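Local coordinates for protein negative regulator of ofd1 (Schizosaccharomyces pombe, PDB 3QTM) that is required for correct translation termination, stabilises the released transcription factor domain of sre1 and directly inhibits ofd1, at residues Val222-Pro225 with Asn226-Ala229; Val239-Asn242 with Tyr243-Ala247; Val261-Leu264 with Ile265-Ser269; Thr284-Ser288 with Pro289-Leu293; Val306-Glu309 with Ala310-Asp313. One frame throughout, in Å; residues are numbered along the deposited sequence.

Overall arrangement
From the N terminus, contact 1 (V222-A229) comes first, turning the chain from helix 213-220 into helix 229-254. Contact 2 (V239-A247) lies midway along that helix and contact 3 (V261-S269) on the opening turns of the next, helix 262-285; the two touch through A247 CB and A268 O, 4.0 Å apart. Contact 4 (T284-L293) turns helix 262-285 into helix 292-305, and contact 5 (V306-D313) turns the latter into helix 309-328. Each is local, so the five run in series and none nests in or crosses another. Contacts 3 and 5 nevertheless meet across space, I265 CD1 packing on Q307 CG, so that the start of helix 262-285 meets the connection 306-309 in this all-helical, tetratricopeptide-like part.

Contact 1: residues Val222-Pro225 with Asn226-Ala229; sequences VVDP and NTPA
With its CG turned anti to the backbone N (chi1 174°), D224 swings its carboxylate alongside the next peptides, while a chi1 of -54° places the hydroxyl of T227 beside its own backbone N. Both OG1 and N of T227 can then reach D224 O. The amide, T227 N, donates to D224 O over 2.8 Å and closes a type I beta turn from D224 to T227; it comes from above the carbonyl plane, away from a lone pair. The hydroxyl comes in differently: T227 OG1 gives its proton to D224 O at 2.6 Å, in the carbonyl plane and on a lone pair. One carbonyl oxygen is thus gripped twice by the same residue.

The carboxylate of D224 braces the middle of the turn, N226 N donating to D224 OD1 at 2.6 Å from well above the carboxylate plane. This bond makes an Asx turn through P225, superposed on the beta turn, in the connection between helix 213-220 and helix 229-254; P228, which follows directly, is the N-cap residue of the second helix. P225, at the second position of the turn, presents its carbonyl oxygen to K232 NZ on that helix.

The other branch of T227 is apolar: T227 CG2 lies 3.9 Å from V222 CG1, the two side chains crossing at about a right angle. V222 is buried and also packs on A235, whereas T227 rests against K232.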
loop_
_atom_site.group_PDB
_atom_site.type_symbol
_atom_site.label_atom_id
_atom_site.label_comp_id
_atom_site.label_asym_id
_atom_site.label_seq_id
_atom_site.Cartn_x
_atom_site.Cartn_y
_atom_site.Cartn_z
ATOM N N VAL A 222 -4.677 -0.839 11.157
ATOM C CA VAL A 222 -5.406 0.140 11.951
ATOM C C VAL A 222 -6.582 -0.472 12.723
ATOM O O VAL A 222 -7.516 0.236 13.092
ATOM C CB VAL A 222 -5.898 1.328 11.072
ATOM C CG1 VAL A 222 -4.721 2.055 10.442
ATOM C CG2 VAL A 222 -6.853 0.844 9.990
ATOM N N VAL A 223 -6.520 -1.779 12.981
ATOM C CA VAL A 223 -7.562 -2.475 13.747
ATOM C C VAL A 223 -7.756 -1.892 15.141
ATOM O O VAL A 223 -8.883 -1.596 15.540
ATOM C CB VAL A 223 -7.285 -3.996 13.904
ATOM C CG1 VAL A 223 -7.453 -4.699 12.587
ATOM C CG2 VAL A 223 -5.898 -4.246 14.484
ATOM N N ASP A 224 -6.664 -1.749 15.883
ATOM C CA ASP A 224 -6.727 -1.127 17.197
ATOM C C ASP A 224 -7.623 0.111 17.127
ATOM O O ASP A 224 -7.287 1.081 16.449
ATOM C CB ASP A 224 -5.324 -0.739 17.667
ATOM C CG ASP A 224 -5.337 0.043 18.971
ATOM O OD1 ASP A 224 -6.432 0.249 19.537
ATOM O OD2 ASP A 224 -4.252 0.459 19.433
ATOM N N PRO A 225 -8.774 0.079 17.825
ATOM C CA PRO A 225 -9.705 1.216 17.804
ATOM C C PRO A 225 -9.040 2.492 18.303
ATOM O O PRO A 225 -9.483 3.587 17.953
ATOM C CB PRO A 225 -10.817 0.778 18.761
ATOM C CG PRO A 225 -10.744 -0.714 18.758
ATOM C CD PRO A 225 -9.280 -1.027 18.656
ATOM N N ASN A 226 -7.983 2.345 19.099
ATOM C CA ASN A 226 -7.225 3.486 19.603
ATOM C C ASN A 226 -6.292 4.119 18.574
ATOM O O ASN A 226 -5.670 5.148 18.848
ATOM C CB ASN A 226 -6.420 3.091 20.843
ATOM C CG ASN A 226 -7.278 3.007 22.088
ATOM O OD1 ASN A 226 -6.978 2.248 23.013
ATOM N ND2 ASN A 226 -8.352 3.790 22.120
ATOM N N THR A 227 -6.177 3.499 17.405
ATOM C CA THR A 227 -5.402 4.087 16.320
ATOM C C THR A 227 -5.950 5.484 16.026
ATOM O O THR A 227 -7.154 5.662 15.889
ATOM C CB THR A 227 -5.460 3.213 15.036
ATOM O OG1 THR A 227 -5.067 1.870 15.346
ATOM C CG2 THR A 227 -4.542 3.772 13.947
ATOM N N PRO A 228 -5.069 6.485 15.953
ATOM C CA PRO A 228 -5.531 7.850 15.693
ATOM C C PRO A 228 -6.299 7.927 14.383
ATOM O O PRO A 228 -6.002 7.181 13.440
ATOM C CB PRO A 228 -4.229 8.637 15.563
ATOM C CG PRO A 228 -3.239 7.862 16.359
ATOM C CD PRO A 228 -3.615 6.423 16.179
ATOM N N ALA A 229 -7.272 8.829 14.328
ATOM C CA ALA A 229 -8.104 8.991 13.149
ATOM C C ALA A 229 -7.244 9.227 11.913
ATOM O O ALA A 229 -7.505 8.676 10.840
ATOM C CB ALA A 229 -9.091 10.143 13.356
#

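Contact 2: residues Val239-Asn242 with Tyr243-Ala247; sequences VLNN and YTTFA
The backbone from V239 to A247 is regular alpha-helix, with Y243 N donating nearly straight to V239 O (3.0 Å, 171°) and the i to i+4 pattern continuing through T244, T245 and F246. On one flank, V239 and Y243 lie side by side and point the same way. Turned anti to the backbone N (chi1 172°), V239 CG1 stands over a face of the Y243 ring, 3.7 Å from its centroid and offset toward the rim, in a CH-pi contact. The closest ring atoms are on the hydroxyl-bearing side, with V239 CG1 3.4 Å from Y243 CE2.

T245 fastens itself to the turn before it: T245 OG1 donates to N241 O at 2.7 Å, and T245 N reaches that oxygen from the opposite face of its plane. In the pair that follows V239 and Y243 along the helix, L240 CD1 meets T244 CG2 at 3.9 Å, a looser apolar touch.

Helix 229-254 is flanked here by its chain neighbours in the tetratricopeptide-like stack. Y243 meets W271, S275 and T278 of helix 262-285, and F246 stacks on W271, while V239 packs on W218 of helix 213-220. Were Y243 cut back to an alanine, V239 CG1 would probably lose its aromatic partner and a gap would open facing helix 262-285.

N242, buried, binds A238 O through ND2 and S192 OG through OD1, so each end of its amide has a hydrogen-bond partner within the protein. The T245 hydroxyl, sharing N241 O with its own amide, is likewise paid for within the helix.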
loop_
_atom_site.group_PDB
_atom_site.type_symbol
_atom_site.label_atom_id
_atom_site.label_comp_id
_atom_site.label_asym_id
_atom_site.label_seq_id
_atom_site.Cartn_x
_atom_site.Cartn_y
_atom_site.Cartn_z
ATOM N N VAL A 239 -8.295 1.300 1.100
ATOM C CA VAL A 239 -9.345 0.297 0.937
ATOM C C VAL A 239 -10.443 0.799 -0.015
ATOM O O VAL A 239 -10.839 0.094 -0.933
ATOM C CB VAL A 239 -9.946 -0.116 2.279
ATOM C CG1 VAL A 239 -11.159 -1.020 2.061
ATOM C CG2 VAL A 239 -8.881 -0.800 3.126
ATOM N N LEU A 240 -10.913 2.024 0.192
ATOM C CA LEU A 240 -11.891 2.600 -0.722
ATOM C C LEU A 240 -11.399 2.535 -2.179
ATOM O O LEU A 240 -12.150 2.148 -3.083
ATOM C CB LEU A 240 -12.223 4.040 -0.326
ATOM C CG LEU A 240 -13.178 4.786 -1.262
ATOM C CD1 LEU A 240 -14.501 4.046 -1.372
ATOM C CD2 LEU A 240 -13.400 6.204 -0.774
ATOM N N ASN A 241 -10.135 2.893 -2.401
ATOM C CA ASN A 241 -9.530 2.809 -3.730
ATOM C C ASN A 241 -9.534 1.403 -4.341
ATOM O O ASN A 241 -9.833 1.225 -5.523
ATOM C CB ASN A 241 -8.096 3.333 -3.705
ATOM C CG ASN A 241 -7.414 3.208 -5.056
ATOM O OD1 ASN A 241 -7.840 3.827 -6.029
ATOM N ND2 ASN A 241 -6.356 2.400 -5.125
ATOM N N ASN A 242 -9.180 0.400 -3.549
ATOM C CA ASN A 242 -9.228 -0.971 -4.050
ATOM C C ASN A 242 -10.657 -1.415 -4.402
ATOM O O ASN A 242 -10.875 -2.041 -5.442
ATOM C CB ASN A 242 -8.540 -1.940 -3.087
ATOM C CG ASN A 242 -6.999 -1.839 -3.148
ATOM O OD1 ASN A 242 -6.360 -2.372 -4.058
ATOM N ND2 ASN A 242 -6.408 -1.153 -2.170
ATOM N N TYR A 243 -11.632 -1.076 -3.560
ATOM C CA TYR A 243 -13.025 -1.406 -3.876
ATOM C C TYR A 243 -13.497 -0.769 -5.187
ATOM O O TYR A 243 -14.094 -1.439 -6.031
ATOM C CB TYR A 243 -13.975 -1.012 -2.747
ATOM C CG TYR A 243 -13.774 -1.808 -1.486
ATOM C CD1 TYR A 243 -13.033 -2.980 -1.498
ATOM C CD2 TYR A 243 -14.342 -1.400 -0.282
ATOM C CE1 TYR A 243 -12.841 -3.719 -0.345
ATOM C CE2 TYR A 243 -14.157 -2.137 0.877
ATOM C CZ TYR A 243 -13.407 -3.296 0.837
ATOM O OH TYR A 243 -13.221 -4.033 1.988
ATOM N N THR A 244 -13.236 0.524 -5.354
ATOM C CA THR A 244 -13.742 1.216 -6.525
ATOM C C THR A 244 -13.031 0.717 -7.768
ATOM O O THR A 244 -13.595 0.717 -8.853
ATOM C CB THR A 244 -13.592 2.743 -6.406
ATOM O OG1 THR A 244 -12.215 3.072 -6.208
ATOM C CG2 THR A 244 -14.408 3.260 -5.221
ATOM N N THR A 245 -11.790 0.278 -7.612
ATOM C CA THR A 245 -11.050 -0.229 -8.764
ATOM C C THR A 245 -11.593 -1.582 -9.195
ATOM O O THR A 245 -11.690 -1.874 -10.385
ATOM C CB THR A 245 -9.554 -0.349 -8.479
ATOM O OG1 THR A 245 -9.046 0.938 -8.116
ATOM C CG2 THR A 245 -8.819 -0.854 -9.716
ATOM N N PHE A 246 -11.955 -2.411 -8.227
ATOM C CA PHE A 246 -12.528 -3.697 -8.568
ATOM C C PHE A 246 -13.872 -3.484 -9.269
ATOM O O PHE A 246 -14.182 -4.139 -10.271
ATOM C CB PHE A 246 -12.689 -4.572 -7.333
ATOM C CG PHE A 246 -12.292 -5.992 -7.561
ATOM C CD1 PHE A 246 -12.523 -6.596 -8.786
ATOM C CD2 PHE A 246 -11.691 -6.730 -6.558
ATOM C CE1 PHE A 246 -12.153 -7.915 -9.011
ATOM C CE2 PHE A 246 -11.320 -8.053 -6.774
ATOM C CZ PHE A 246 -11.553 -8.644 -8.001
ATOM N N ALA A 247 -14.662 -2.549 -8.745
ATOM C CA ALA A 247 -15.916 -2.186 -9.384
ATOM C C ALA A 247 -15.684 -1.832 -10.848
ATOM O O ALA A 247 -16.402 -2.315 -11.715
ATOM C CB ALA A 247 -16.589 -1.036 -8.653
#

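Contact 3: residues Val261-Leu264 with Ile265-Ser269; sequences VDDL and INKAS
The first turns of helix 262-285, in the tetratricopeptide-like C-terminal region, carry an i to i+4 salt bridge between D263 and K267. K267 NZ donates to D263 OD2 at 3.1 Å, meeting the oxygen from above the carboxylate plane. The aspartate leans along the helix because its CG is anti to the backbone N (chi1 -160°), and the extended lysine crosses it obliquely. Its methylene chain also runs past the other oxygen, with K267 CE 3.5 Å from D263 OD1. K267 NZ has a second anionic partner in E204, so the ammonium probably sits between two carboxylates and joins this helix to helix 204-209.

Along the backbone, the bonds are regular from the start: I265 N reaches V261 O at 3.2 Å, and N266, K267 and A268 follow suit. S269 adds a side-chain bond to the same framework, its OG donating to I265 O at 2.8 Å while S269 N approaches that oxygen from the opposite face. The side chain of I265 leans back over the preceding turn, placing I265 CG1 3.4 Å from V261 O.

These turns also pack on neighbouring helices. L264 packs on L253, I265 on L254, and both K267 and A268 touch Y250, all of helix 229-254; A268 and S269 touch I305 of helix 292-305, so the segment is flanked by the helices that precede and follow it.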
loop_
_atom_site.group_PDB
_atom_site.type_symbol
_atom_site.label_atom_id
_atom_site.label_comp_id
_atom_site.label_asym_id
_atom_site.label_seq_id
_atom_site.Cartn_x
_atom_site.Cartn_y
_atom_site.Cartn_z
ATOM N N VAL A 261 -24.571 -8.669 -18.992
ATOM C CA VAL A 261 -24.517 -9.872 -18.167
ATOM C C VAL A 261 -24.924 -9.576 -16.722
ATOM O O VAL A 261 -24.428 -8.633 -16.106
ATOM C CB VAL A 261 -23.111 -10.541 -18.209
ATOM C CG1 VAL A 261 -22.818 -11.286 -16.908
ATOM C CG2 VAL A 261 -22.987 -11.473 -19.422
ATOM N N ASP A 262 -25.836 -10.384 -16.189
ATOM C CA ASP A 262 -26.331 -10.204 -14.828
ATOM C C ASP A 262 -25.218 -10.396 -13.808
ATOM O O ASP A 262 -25.193 -9.745 -12.762
ATOM C CB ASP A 262 -27.458 -11.200 -14.532
ATOM C CG ASP A 262 -28.542 -11.187 -15.593
ATOM O OD1 ASP A 262 -28.590 -10.215 -16.379
ATOM O OD2 ASP A 262 -29.345 -12.147 -15.643
ATOM N N ASP A 263 -24.306 -11.312 -14.111
ATOM C CA ASP A 263 -23.215 -11.620 -13.204
ATOM C C ASP A 263 -22.303 -10.404 -13.025
ATOM O O ASP A 263 -22.048 -9.966 -11.901
ATOM C CB ASP A 263 -22.418 -12.815 -13.719
ATOM C CG ASP A 263 -21.615 -13.481 -12.632
ATOM O OD1 ASP A 263 -21.997 -13.331 -11.451
ATOM O OD2 ASP A 263 -20.607 -14.151 -12.954
ATOM N N LEU A 264 -21.812 -9.868 -14.137
ATOM C CA LEU A 264 -20.978 -8.673 -14.111
ATOM C C LEU A 264 -21.634 -7.534 -13.334
ATOM O O LEU A 264 -21.004 -6.905 -12.477
ATOM C CB LEU A 264 -20.660 -8.208 -15.526
ATOM C CG LEU A 264 -19.708 -9.108 -16.308
ATOM C CD1 LEU A 264 -19.328 -8.435 -17.621
ATOM C CD2 LEU A 264 -18.469 -9.441 -15.476
ATOM N N ILE A 265 -22.900 -7.269 -13.632
ATOM C CA ILE A 265 -23.614 -6.206 -12.946
ATOM C C ILE A 265 -23.729 -6.467 -11.447
ATOM O O ILE A 265 -23.538 -5.562 -10.637
ATOM C CB ILE A 265 -25.014 -5.986 -13.543
ATOM C CG1 ILE A 265 -24.890 -5.480 -14.985
ATOM C CG2 ILE A 265 -25.802 -5.012 -12.683
ATOM C CD1 ILE A 265 -26.207 -5.093 -15.622
ATOM N N ASN A 266 -24.040 -7.703 -11.079
ATOM C CA ASN A 266 -24.173 -8.049 -9.676
ATOM C C ASN A 266 -22.853 -7.897 -8.928
ATOM O O ASN A 266 -22.830 -7.444 -7.791
ATOM C CB ASN A 266 -24.710 -9.470 -9.511
ATOM C CG ASN A 266 -26.139 -9.615 -10.018
ATOM O OD1 ASN A 266 -26.787 -8.629 -10.392
ATOM N ND2 ASN A 266 -26.636 -10.849 -10.038
ATOM N N LYS A 267 -21.754 -8.283 -9.572
ATOM C CA LYS A 267 -20.445 -8.200 -8.938
ATOM C C LYS A 267 -19.977 -6.752 -8.831
ATOM O O LYS A 267 -19.455 -6.343 -7.799
ATOM C CB LYS A 267 -19.419 -9.051 -9.685
ATOM C CG LYS A 267 -19.607 -10.541 -9.468
ATOM C CD LYS A 267 -18.796 -11.370 -10.451
ATOM C CE LYS A 267 -18.843 -12.852 -10.081
ATOM N NZ LYS A 267 -18.149 -13.707 -11.086
ATOM N N ALA A 268 -20.173 -5.981 -9.895
ATOM C CA ALA A 268 -19.806 -4.570 -9.886
ATOM C C ALA A 268 -20.569 -3.842 -8.791
ATOM O O ALA A 268 -20.016 -2.987 -8.110
ATOM C CB ALA A 268 -20.085 -3.932 -11.234
ATOM N N SER A 269 -21.839 -4.204 -8.617
ATOM C CA SER A 269 -22.697 -3.559 -7.629
ATOM C C SER A 269 -22.296 -3.887 -6.198
ATOM O O SER A 269 -22.426 -3.049 -5.308
ATOM C CB SER A 269 -24.165 -3.934 -7.859
ATOM O OG SER A 269 -24.592 -3.500 -9.138
#

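Contact 4: residues Thr284-Ser288 with Pro289-Leu293; sequences TLDKS and PERLL
R291 grips D286 side-on with two nitrogens, NH2 to the carboxylate and NE to the backbone. The salt bridge is short, R291 NH2 to D286 OD2 being 2.7 Å, and the oxygen is met on its anti side. R291 NE donates to D286 O at 2.9 Å, with the carbonyl oxygen at the edge of the guanidinium and in its plane; a weak second bond from NE also goes to OD2. The carboxylate and guanidinium planes stand 82° apart. An arginine chain extended from CG to NE carries the group back across the turn, and R291 NH1 is held in addition by E237.

Further out, S288 OG donates to the syn lone pair of E290 OE1 at 2.9 Å. A bend at chi2 (-74°) folds the glutamate back over the serine. One water donates to both D286 OD2 and E290 OE2, bridging the two carboxylates, and is likely to ease the repulsion between their like charges. The backbone closes the turn through R291 N to S288 O at 3.0 Å.

This connection leads from helix 262-285 to helix 292-305. P289 rests on S329 and V331, L292 on W279 and Y283, and R291 on L233 of helix 229-254. Set between D286 and E237, the guanidinium probably offsets both negative charges while pinning the peptide that leaves helix 262-285.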
loop_
_atom_site.group_PDB
_atom_site.type_symbol
_atom_site.label_atom_id
_atom_site.label_comp_id
_atom_site.label_asym_id
_atom_site.label_seq_id
_atom_site.Cartn_x
_atom_site.Cartn_y
_atom_site.Cartn_z
ATOM N N THR A 284 -17.226 9.551 8.584
ATOM C CA THR A 284 -17.328 9.633 10.039
ATOM C C THR A 284 -16.000 10.021 10.689
ATOM O O THR A 284 -15.967 10.583 11.789
ATOM C CB THR A 284 -17.780 8.303 10.651
ATOM O OG1 THR A 284 -19.051 7.929 10.104
ATOM C CG2 THR A 284 -17.896 8.434 12.165
ATOM N N LEU A 285 -14.900 9.707 10.015
ATOM C CA LEU A 285 -13.568 9.984 10.557
ATOM C C LEU A 285 -13.143 11.424 10.285
ATOM O O LEU A 285 -12.657 12.122 11.173
ATOM C CB LEU A 285 -12.539 9.015 9.967
ATOM C CG LEU A 285 -12.697 7.561 10.401
ATOM C CD1 LEU A 285 -11.845 6.624 9.531
ATOM C CD2 LEU A 285 -12.351 7.422 11.886
ATOM N N ASP A 286 -13.313 11.849 9.038
ATOM C CA ASP A 286 -12.977 13.204 8.618
ATOM C C ASP A 286 -14.173 13.788 7.873
ATOM O O ASP A 286 -14.191 13.842 6.635
ATOM C CB ASP A 286 -11.747 13.204 7.709
ATOM C CG ASP A 286 -11.402 14.594 7.192
ATOM O OD1 ASP A 286 -11.277 15.519 8.024
ATOM O OD2 ASP A 286 -11.255 14.764 5.959
ATOM N N LYS A 287 -15.178 14.210 8.634
ATOM C CA LYS A 287 -16.400 14.734 8.045
ATOM C C LYS A 287 -16.131 16.072 7.380
ATOM O O LYS A 287 -15.961 17.095 8.048
ATOM C CB LYS A 287 -17.500 14.858 9.101
ATOM C CG LYS A 287 -18.871 15.148 8.515
ATOM C CD LYS A 287 -19.918 15.286 9.597
ATOM C CE LYS A 287 -21.202 15.864 9.024
ATOM N NZ LYS A 287 -22.266 15.968 10.062
ATOM N N SER A 288 -16.074 16.056 6.057
ATOM C CA SER A 288 -15.790 17.258 5.299
ATOM C C SER A 288 -16.666 17.268 4.059
ATOM O O SER A 288 -16.822 16.238 3.403
ATOM C CB SER A 288 -14.311 17.316 4.923
ATOM O OG SER A 288 -13.860 18.661 4.885
ATOM N N PRO A 289 -17.240 18.436 3.730
ATOM C CA PRO A 289 -18.319 18.513 2.735
ATOM C C PRO A 289 -17.884 18.064 1.352
ATOM O O PRO A 289 -18.705 17.533 0.610
ATOM C CB PRO A 289 -18.685 20.006 2.702
ATOM C CG PRO A 289 -18.052 20.609 3.910
ATOM C CD PRO A 289 -16.861 19.762 4.245
ATOM N N GLU A 290 -16.622 18.276 0.996
ATOM C CA GLU A 290 -16.180 17.926 -0.350
ATOM C C GLU A 290 -16.189 16.404 -0.575
ATOM O O GLU A 290 -16.243 15.934 -1.710
ATOM C CB GLU A 290 -14.809 18.538 -0.671
ATOM C CG GLU A 290 -13.610 17.733 -0.175
ATOM C CD GLU A 290 -13.403 17.823 1.336
ATOM O OE1 GLU A 290 -14.048 18.673 1.994
ATOM O OE2 GLU A 290 -12.580 17.042 1.872
ATOM N N ARG A 291 -16.153 15.643 0.512
ATOM C CA ARG A 291 -16.221 14.191 0.408
ATOM C C ARG A 291 -17.540 13.727 -0.217
ATOM O O ARG A 291 -17.593 12.685 -0.873
ATOM C CB ARG A 291 -16.013 13.548 1.778
ATOM C CG ARG A 291 -14.586 13.726 2.322
ATOM C CD ARG A 291 -14.330 12.800 3.507
ATOM N NE ARG A 291 -13.006 13.006 4.080
ATOM C CZ ARG A 291 -11.872 12.574 3.531
ATOM N NH1 ARG A 291 -11.889 11.910 2.375
ATOM N NH2 ARG A 291 -10.716 12.813 4.141
ATOM N N LEU A 292 -18.597 14.516 -0.032
ATOM C CA LEU A 292 -19.915 14.151 -0.560
ATOM C C LEU A 292 -19.886 13.936 -2.077
ATOM O O LEU A 292 -20.650 13.133 -2.604
ATOM C CB LEU A 292 -20.973 15.178 -0.146
ATOM C CG LEU A 292 -21.285 15.173 1.357
ATOM C CD1 LEU A 292 -21.860 16.496 1.818
ATOM C CD2 LEU A 292 -22.207 14.009 1.727
ATOM N N LEU A 293 -18.984 14.623 -2.773
ATOM C CA LEU A 293 -18.845 14.408 -4.214
ATOM C C LEU A 293 -18.349 12.998 -4.550
ATOM O O LEU A 293 -18.736 12.439 -5.562
ATOM C CB LEU A 293 -17.919 15.449 -4.842
ATOM C CG LEU A 293 -18.341 16.905 -4.632
ATOM C CD1 LEU A 293 -17.347 17.847 -5.330
ATOM C CD2 LEU A 293 -19.780 17.129 -5.123
HETATM O O HOH W 1 -10.677 17.008 4.223
#

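Contact 5: residues Val306-Glu309 with Ala310-Asp313; sequences VQDE and ASQD
V306 and D308 make the close part of this turn into helix 309-328, V306 by apolar packing and D308 by hydrogen bonds. The isopropyl group of V306 faces the first helical turn, with V306 CG1 3.5 Å from Q312 CB and the other branch, V306 CG2, 3.8 Å from S311 CB. D308 is the N-cap residue. D308 OD2 takes a very short bond of 2.5 Å from S311 OG and a weak one from S311 N. The second oxygen, D308 OD1, accepts weakly from A310 N at 2.7 Å. An intermediate chi1 of 146° lays the carboxylate across these opening amides, and behind it Q312 N donates to D308 O at 2.9 Å, nearly straight (165°).

The outer side is looser. E309 extends away from the turn with its CG anti to the backbone N (chi1 -180°), and its nearest side-chain approach to D313 is E309 CG to D313 OD1 at 4.0 Å. Their carboxylates, both at the exposed surface, do not touch, while the backbone joins the two residues through D313 N to E309 O. Q312 NE2 makes a weak bond to A303 O of the preceding helix, and Q307 NE2 a weak one to D262 OD1 at the start of helix 262-285.

Replacing D308 by an alanine is likely to strip S311 OG and the A310 and S311 amides of this acceptor and leave the helix start uncapped. A negative carboxylate at a helix N-terminus is likely to be favoured by the helix dipole, consistent with D308 being ionised, whereas the like charges of E309 and D313 are likely to repel one another mildly.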
loop_
_atom_site.group_PDB
_atom_site.type_symbol
_atom_site.label_atom_id
_atom_site.label_comp_id
_atom_site.label_asym_id
_atom_site.label_seq_id
_atom_site.Cartn_x
_atom_site.Cartn_y
_atom_site.Cartn_z
ATOM N N VAL A 306 -27.394 -0.364 -12.817
ATOM C CA VAL A 306 -28.471 -1.100 -12.162
ATOM C C VAL A 306 -29.591 -1.393 -13.171
ATOM O O VAL A 306 -29.900 -0.565 -14.025
ATOM C CB VAL A 306 -29.002 -0.350 -10.925
ATOM C CG1 VAL A 306 -29.897 0.804 -11.341
ATOM C CG2 VAL A 306 -29.727 -1.311 -9.981
ATOM N N GLN A 307 -30.176 -2.583 -13.085
ATOM C CA GLN A 307 -31.153 -3.030 -14.082
ATOM C C GLN A 307 -32.593 -2.727 -13.676
ATOM O O GLN A 307 -33.539 -3.100 -14.362
ATOM C CB GLN A 307 -31.003 -4.529 -14.321
ATOM C CG GLN A 307 -29.705 -4.942 -14.973
ATOM C CD GLN A 307 -29.560 -6.447 -15.028
ATOM O OE1 GLN A 307 -29.505 -7.115 -13.990
ATOM N NE2 GLN A 307 -29.503 -6.995 -16.242
ATOM N N ASP A 308 -32.746 -2.042 -12.554
ATOM C CA ASP A 308 -34.050 -1.816 -11.966
ATOM C C ASP A 308 -34.283 -0.318 -11.785
ATOM O O ASP A 308 -33.531 0.363 -11.076
ATOM C CB ASP A 308 -34.115 -2.559 -10.633
ATOM C CG ASP A 308 -34.947 -1.845 -9.602
ATOM O OD1 ASP A 308 -35.986 -1.258 -9.966
ATOM O OD2 ASP A 308 -34.567 -1.885 -8.414
ATOM N N GLU A 309 -35.329 0.186 -12.434
ATOM C CA GLU A 309 -35.645 1.611 -12.407
ATOM C C GLU A 309 -35.856 2.169 -11.001
ATOM O O GLU A 309 -35.477 3.305 -10.724
ATOM C CB GLU A 309 -36.878 1.907 -13.266
ATOM C CG GLU A 309 -37.261 3.380 -13.283
ATOM C CD GLU A 309 -38.597 3.641 -13.964
ATOM O OE1 GLU A 309 -38.802 4.777 -14.450
ATOM O OE2 GLU A 309 -39.440 2.715 -14.011
ATOM N N ALA A 310 -36.470 1.379 -10.122
ATOM C CA ALA A 310 -36.737 1.830 -8.759
ATOM C C ALA A 310 -35.425 2.123 -8.041
ATOM O O ALA A 310 -35.262 3.172 -7.404
ATOM C CB ALA A 310 -37.553 0.794 -7.986
ATOM N N SER A 311 -34.486 1.192 -8.162
ATOM C CA SER A 311 -33.167 1.375 -7.585
ATOM C C SER A 311 -32.436 2.537 -8.256
ATOM O O SER A 311 -31.836 3.377 -7.585
ATOM C CB SER A 311 -32.366 0.080 -7.692
ATOM O OG SER A 311 -32.921 -0.904 -6.828
ATOM N N GLN A 312 -32.500 2.595 -9.580
ATOM C CA GLN A 312 -31.829 3.662 -10.295
ATOM C C GLN A 312 -32.310 5.017 -9.797
ATOM O O GLN A 312 -31.508 5.924 -9.542
ATOM C CB GLN A 312 -32.053 3.532 -11.793
ATOM C CG GLN A 312 -31.232 4.522 -12.597
ATOM C CD GLN A 312 -31.664 4.587 -14.045
ATOM O OE1 GLN A 312 -32.860 4.597 -14.345
ATOM N NE2 GLN A 312 -30.692 4.636 -14.957
ATOM N N ASP A 313 -33.624 5.146 -9.641
ATOM C CA ASP A 313 -34.212 6.367 -9.094
ATOM C C ASP A 313 -33.611 6.714 -7.739
ATOM O O ASP A 313 -33.270 7.872 -7.476
ATOM C CB ASP A 313 -35.735 6.225 -8.947
ATOM C CG ASP A 313 -36.476 6.367 -10.274
ATOM O OD1 ASP A 313 -35.817 6.509 -11.332
ATOM O OD2 ASP A 313 -37.728 6.334 -10.253
#